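Local coordinates for phosphoprotein (Lettuce necrotic yellows virus, PDB 3T4R) that probably acts as a non-catalytic polymerase cofactor, holding the viral polymerase on the nucleoprotein-RNA template and keeping soluble nucleoprotein from coating non-genomic RNA, at residues A[3-15]-A[25-39]. Numbering follows the deposited sequence. Where two conformers were deposited one is given.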
loop_
_atom_site.group_PDB
_atom_site.type_symbol
_atom_site.label_atom_id
_atom_site.label_comp_id
_atom_site.label_asym_id
_atom_site.label_seq_id
_atom_site.Cartn_x
_atom_site.Cartn_y
_atom_site.Cartn_z
ATOM N N ARG A 3 12.113 10.166 -2.570
ATOM C CA ARG A 3 12.075 8.871 -3.268
ATOM C C ARG A 3 11.237 7.844 -2.485
ATOM O O ARG A 3 10.534 7.131 -3.108
ATOM C CB ARG A 3 13.496 8.333 -3.573
ATOM N N ILE A 4 11.304 7.798 -1.142
ATOM C CA ILE A 4 10.655 6.722 -0.384
ATOM C C ILE A 4 9.171 6.654 -0.662
ATOM O O ILE A 4 8.684 5.619 -1.010
ATOM C CB ILE A 4 10.820 6.830 1.122
ATOM C CG1 ILE A 4 9.772 5.904 1.791
ATOM C CG2 ILE A 4 10.721 8.373 1.568
ATOM C CD1 ILE A 4 10.212 5.459 3.194
ATOM N N ARG A 5 8.468 7.780 -0.466
ATOM C CA ARG A 5 7.026 7.873 -0.802
ATOM C C ARG A 5 6.764 7.519 -2.297
ATOM O O ARG A 5 5.906 6.713 -2.627
ATOM C CB ARG A 5 6.595 9.301 -0.573
ATOM C CG ARG A 5 5.131 9.532 -0.614
ATOM C CD ARG A 5 4.466 8.777 0.549
ATOM N NE ARG A 5 4.386 9.410 1.888
ATOM C CZ ARG A 5 4.947 10.545 2.247
ATOM N NH1 ARG A 5 5.622 11.233 1.361
ATOM N NH2 ARG A 5 4.827 11.007 3.487
ATOM N N HIS A 6 7.520 8.159 -3.177
ATOM C CA HIS A 6 7.539 7.851 -4.572
ATOM C C HIS A 6 7.605 6.328 -4.741
ATOM O O HIS A 6 6.827 5.774 -5.501
ATOM C CB HIS A 6 8.772 8.522 -5.167
ATOM C CG HIS A 6 8.947 8.299 -6.629
ATOM N ND1 HIS A 6 8.447 9.154 -7.579
ATOM C CD2 HIS A 6 9.584 7.315 -7.305
ATOM C CE1 HIS A 6 8.763 8.700 -8.777
ATOM N NE2 HIS A 6 9.435 7.574 -8.638
ATOM N N GLU A 7 8.516 5.648 -4.057
ATOM C CA GLU A 7 8.644 4.213 -4.297
ATOM C C GLU A 7 7.513 3.414 -3.711
ATOM O O GLU A 7 7.193 2.336 -4.225
ATOM C CB GLU A 7 9.933 3.660 -3.749
ATOM C CG GLU A 7 11.229 4.162 -4.372
ATOM C CD GLU A 7 11.361 3.886 -5.837
ATOM O OE1 GLU A 7 10.974 2.812 -6.300
ATOM O OE2 GLU A 7 11.838 4.772 -6.553
ATOM N N LYS A 8 6.895 3.928 -2.652
ATOM C CA LYS A 8 5.641 3.329 -2.132
ATOM C C LYS A 8 4.421 3.432 -3.138
ATOM O O LYS A 8 3.663 2.441 -3.337
ATOM C CB LYS A 8 5.271 3.959 -0.768
ATOM C CG LYS A 8 6.264 3.584 0.323
ATOM C CD LYS A 8 5.875 4.123 1.656
ATOM C CE LYS A 8 6.864 3.703 2.569
ATOM N NZ LYS A 8 6.519 4.044 4.004
ATOM N N GLU A 9 4.263 4.598 -3.742
ATOM C CA GLU A 9 3.237 4.847 -4.767
ATOM C C GLU A 9 3.468 3.941 -5.990
ATOM O O GLU A 9 2.540 3.391 -6.547
ATOM C CB GLU A 9 3.200 6.330 -5.120
ATOM C CG GLU A 9 2.634 7.197 -3.998
ATOM C CD GLU A 9 2.695 8.699 -4.309
ATOM O OE1 GLU A 9 2.662 9.093 -5.503
ATOM O OE2 GLU A 9 2.849 9.515 -3.370
ATOM N N LYS A 10 4.717 3.735 -6.350
ATOM C CA LYS A 10 5.103 2.885 -7.472
ATOM C C LYS A 10 4.814 1.445 -7.094
ATOM O O LYS A 10 4.392 0.715 -7.939
ATOM C CB LYS A 10 6.610 3.046 -7.753
ATOM C CG LYS A 10 7.099 2.264 -8.913
ATOM C CD LYS A 10 8.628 2.132 -9.078
ATOM C CE LYS A 10 9.297 3.446 -9.345
ATOM N NZ LYS A 10 10.768 3.298 -9.650
ATOM N N LEU A 11 5.022 1.048 -5.827
ATOM C CA LEU A 11 4.686 -0.281 -5.407
ATOM C C LEU A 11 3.229 -0.530 -5.495
ATOM O O LEU A 11 2.804 -1.562 -5.976
ATOM C CB LEU A 11 5.099 -0.511 -3.955
ATOM C CG LEU A 11 5.519 -1.875 -3.441
ATOM C CD1 LEU A 11 5.174 -2.107 -2.008
ATOM C CD2 LEU A 11 5.251 -3.150 -4.282
ATOM N N LEU A 12 2.434 0.386 -4.979
ATOM C CA LEU A 12 0.989 0.281 -5.088
ATOM C C LEU A 12 0.553 0.105 -6.573
ATOM O O LEU A 12 -0.329 -0.682 -6.860
ATOM C CB LEU A 12 0.329 1.515 -4.506
ATOM C CG LEU A 12 0.427 1.696 -3.003
ATOM C CD1 LEU A 12 -0.153 3.006 -2.518
ATOM C CD2 LEU A 12 -0.339 0.501 -2.320
ATOM N N ALA A 13 1.132 0.861 -7.508
ATOM C CA ALA A 13 0.872 0.603 -8.935
ATOM C C ALA A 13 1.313 -0.780 -9.454
ATOM O O ALA A 13 0.616 -1.368 -10.292
ATOM C CB ALA A 13 1.502 1.681 -9.782
ATOM N N ASP A 14 2.476 -1.250 -8.981
ATOM C CA ASP A 14 3.071 -2.497 -9.405
ATOM C C ASP A 14 2.252 -3.606 -8.849
ATOM O O ASP A 14 2.293 -4.714 -9.355
ATOM C CB ASP A 14 4.478 -2.619 -8.859
ATOM C CG ASP A 14 5.485 -1.766 -9.604
ATOM O OD1 ASP A 14 5.235 -1.335 -10.764
ATOM O OD2 ASP A 14 6.576 -1.556 -9.030
ATOM N N LEU A 15 1.507 -3.337 -7.773
ATOM C CA LEU A 15 0.606 -4.341 -7.203
ATOM C C LEU A 15 -0.839 -4.209 -7.711
ATOM O O LEU A 15 -1.734 -4.848 -7.199
ATOM C CB LEU A 15 0.630 -4.226 -5.671
ATOM C CG LEU A 15 1.954 -4.562 -4.999
ATOM C CD1 LEU A 15 1.801 -4.292 -3.457
ATOM C CD2 LEU A 15 2.389 -6.005 -5.195
ATOM N N TYR A 25 -4.783 9.122 -2.581
ATOM C CA TYR A 25 -4.185 8.911 -1.229
ATOM C C TYR A 25 -3.417 10.124 -0.780
ATOM O O TYR A 25 -2.727 10.754 -1.591
ATOM C CB TYR A 25 -3.261 7.696 -1.197
ATOM C CG TYR A 25 -3.968 6.376 -1.492
ATOM C CD1 TYR A 25 -5.356 6.239 -1.364
ATOM C CD2 TYR A 25 -3.248 5.254 -1.880
ATOM C CE1 TYR A 25 -5.987 5.023 -1.659
ATOM C CE2 TYR A 25 -3.879 4.035 -2.192
ATOM C CZ TYR A 25 -5.221 3.933 -2.057
ATOM O OH TYR A 25 -5.801 2.736 -2.321
ATOM N N THR A 26 -3.512 10.461 0.510
ATOM C CA THR A 26 -2.690 11.559 1.022
ATOM C C THR A 26 -1.336 10.931 1.356
ATOM O O THR A 26 -1.289 9.750 1.486
ATOM C CB THR A 26 -3.321 12.207 2.217
ATOM O OG1 THR A 26 -3.678 11.200 3.169
ATOM C CG2 THR A 26 -4.573 12.957 1.793
ATOM N N PRO A 27 -0.240 11.712 1.479
ATOM C CA PRO A 27 1.030 11.098 1.914
ATOM C C PRO A 27 0.955 10.254 3.207
ATOM O O PRO A 27 1.530 9.203 3.288
ATOM C CB PRO A 27 1.920 12.300 2.158
ATOM C CG PRO A 27 1.360 13.360 1.259
ATOM C CD PRO A 27 -0.104 13.166 1.243
ATOM N N LEU A 28 0.193 10.703 4.182
ATOM C CA LEU A 28 -0.009 9.993 5.457
ATOM C C LEU A 28 -0.761 8.689 5.250
ATOM O O LEU A 28 -0.447 7.702 5.868
ATOM C CB LEU A 28 -0.811 10.853 6.458
ATOM C CG LEU A 28 -0.117 12.123 6.957
ATOM C CD1 LEU A 28 -0.855 12.711 8.124
ATOM C CD2 LEU A 28 1.312 11.849 7.346
ATOM N N ILE A 29 -1.718 8.676 4.326
ATOM C CA ILE A 29 -2.401 7.423 3.983
ATOM C C ILE A 29 -1.467 6.486 3.248
ATOM O O ILE A 29 -1.436 5.297 3.575
ATOM C CB ILE A 29 -3.714 7.702 3.130
ATOM C CG1 ILE A 29 -4.618 8.625 3.930
ATOM C CG2 ILE A 29 -4.410 6.401 2.562
ATOM C CD1 ILE A 29 -6.047 8.201 4.139
ATOM N N VAL A 30 -0.718 6.959 2.257
ATOM C CA VAL A 30 0.323 6.095 1.643
ATOM C C VAL A 30 1.236 5.421 2.723
ATOM O O VAL A 30 1.459 4.190 2.730
ATOM C CB VAL A 30 1.190 6.865 0.575
ATOM C CG1 VAL A 30 2.324 5.995 0.094
ATOM C CG2 VAL A 30 0.338 7.300 -0.631
ATOM N N ASP A 31 1.759 6.236 3.632
ATOM C CA ASP A 31 2.597 5.758 4.725
ATOM C C ASP A 31 1.901 4.743 5.575
ATOM O O ASP A 31 2.498 3.776 5.978
ATOM C CB ASP A 31 3.073 6.908 5.638
ATOM C CG ASP A 31 4.135 7.790 5.001
ATOM O OD1 ASP A 31 4.832 7.386 4.070
ATOM O OD2 ASP A 31 4.346 8.873 5.516
ATOM N N PHE A 32 0.621 4.892 5.796
ATOM C CA PHE A 32 -0.141 3.927 6.589
ATOM C C PHE A 32 -0.422 2.600 5.818
ATOM O O PHE A 32 -0.378 1.500 6.369
ATOM C CB PHE A 32 -1.449 4.570 6.974
ATOM C CG PHE A 32 -2.350 3.678 7.748
ATOM C CD1 PHE A 32 -2.903 4.106 8.899
ATOM C CD2 PHE A 32 -2.649 2.384 7.303
ATOM C CE1 PHE A 32 -3.753 3.261 9.590
ATOM C CE2 PHE A 32 -3.461 1.543 8.015
ATOM C CZ PHE A 32 -4.002 1.970 9.138
ATOM N N LEU A 33 -0.717 2.711 4.543
ATOM C CA LEU A 33 -1.005 1.548 3.785
ATOM C C LEU A 33 0.239 0.717 3.484
ATOM O O LEU A 33 0.160 -0.517 3.426
ATOM C CB LEU A 33 -1.627 2.014 2.470
ATOM C CG LEU A 33 -3.002 2.650 2.544
ATOM C CD1 LEU A 33 -3.424 3.011 1.162
ATOM C CD2 LEU A 33 -4.026 1.694 3.056
ATOM N N VAL A 34 1.331 1.392 3.219
ATOM C CA VAL A 34 2.634 0.788 2.846
ATOM C C VAL A 34 3.683 1.255 3.860
ATOM O O VAL A 34 4.446 2.151 3.635
ATOM C CB VAL A 34 3.051 1.182 1.440
ATOM C CG1 VAL A 34 4.216 0.297 1.016
ATOM C CG2 VAL A 34 1.892 0.933 0.419
ATOM N N PRO A 35 3.655 0.662 5.048
ATOM C CA PRO A 35 4.701 0.956 5.987
ATOM C C PRO A 35 6.077 0.543 5.380
ATOM O O PRO A 35 6.065 -0.221 4.391
ATOM C CB PRO A 35 4.323 0.066 7.193
ATOM C CG PRO A 35 2.800 -0.226 6.991
ATOM C CD PRO A 35 2.639 -0.315 5.551
ATOM N N ASP A 36 7.214 0.996 5.935
ATOM C CA ASP A 36 8.540 0.725 5.347
ATOM C C ASP A 36 8.901 -0.787 5.280
ATOM O O ASP A 36 9.678 -1.201 4.466
ATOM C CB ASP A 36 9.652 1.416 6.167
ATOM C CG ASP A 36 9.452 2.949 6.308
ATOM O OD1 ASP A 36 8.817 3.523 5.424
ATOM O OD2 ASP A 36 9.924 3.587 7.300
ATOM N N ASP A 37 8.390 -1.576 6.204
ATOM C CA ASP A 37 8.594 -3.020 6.237
ATOM C C ASP A 37 7.935 -3.670 5.031
ATOM O O ASP A 37 8.381 -4.678 4.550
ATOM C CB ASP A 37 8.090 -3.654 7.555
ATOM C CG ASP A 37 6.552 -3.461 7.816
ATOM O OD1 ASP A 37 5.796 -4.466 7.924
ATOM O OD2 ASP A 37 6.109 -2.305 7.995
ATOM N N ILE A 38 6.828 -3.096 4.573
ATOM C CA ILE A 38 6.114 -3.639 3.397
ATOM C C ILE A 38 6.802 -3.275 2.084
ATOM O O ILE A 38 6.983 -4.123 1.209
ATOM C CB ILE A 38 4.601 -3.280 3.428
ATOM C CG1 ILE A 38 3.937 -4.021 4.623
ATOM C CG2 ILE A 38 3.923 -3.628 2.085
ATOM C CD1 ILE A 38 2.480 -3.815 4.717
ATOM N N LEU A 39 7.252 -2.024 1.987
ATOM C CA LEU A 39 8.053 -1.608 0.878
ATOM C C LEU A 39 9.266 -2.506 0.741
ATOM O O LEU A 39 9.614 -2.865 -0.345
ATOM C CB LEU A 39 8.577 -0.194 1.093
ATOM C CG LEU A 39 8.816 0.789 -0.070
ATOM C CD1 LEU A 39 9.934 1.653 0.235
ATOM C CD2 LEU A 39 8.854 0.209 -1.468
HETATM O O HOH W 1 0.336 11.019 -1.591
#
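Lys8 NZ is gripped by two oxygens of segment 25-39, Val34 O and Asp36 OD1, each at 2.8 Å, and has a longer salt bridge to Asp31 OD1 at 3.7 Å. It belongs to a salt-bridge network with Arg5, Asp31 and Asp36 within the helical bundle of the phosphoprotein C-terminal domain, where helix 4-14 crosses helix 27-33 at 65° and also meets the start of helix 36-41. The Asp36 side chain lies about 3 Å from a bound magnesium ion. Lys8 CG is anti to its carbonyl carbon (chi1 -68°) and the chain beyond is extended; that course runs the methylenes past Val34 in the opposite direction and brings NZ to the break between the two later helices. There it meets Val34 O nearly head-on, with a C=O...N angle of 160°. Leu39 crosses the Lys8 side chain at about a right angle; each is a knob in a hole of the other segment.

Arg5, bent at chi2 and chi3, turns its guanidinium to Asp31: NH2 donates to OD2 at 3.0 Å from above the carboxylate plane, while the NE bonds to Asp31 OD1 and Pro27 O are weak. Pro27 CB covers one guanidinium face.

Deeper in, Val34 splits its branches, CG1 against Leu11 CD1 and CG2 against Leu12 CD2 (3.6 Å). Trp17 and Ile22 also touch Leu12. Leu12 CD1 lies at the edge of the Tyr25 ring, in its plane, 3.9 Å from Tyr25 CD2.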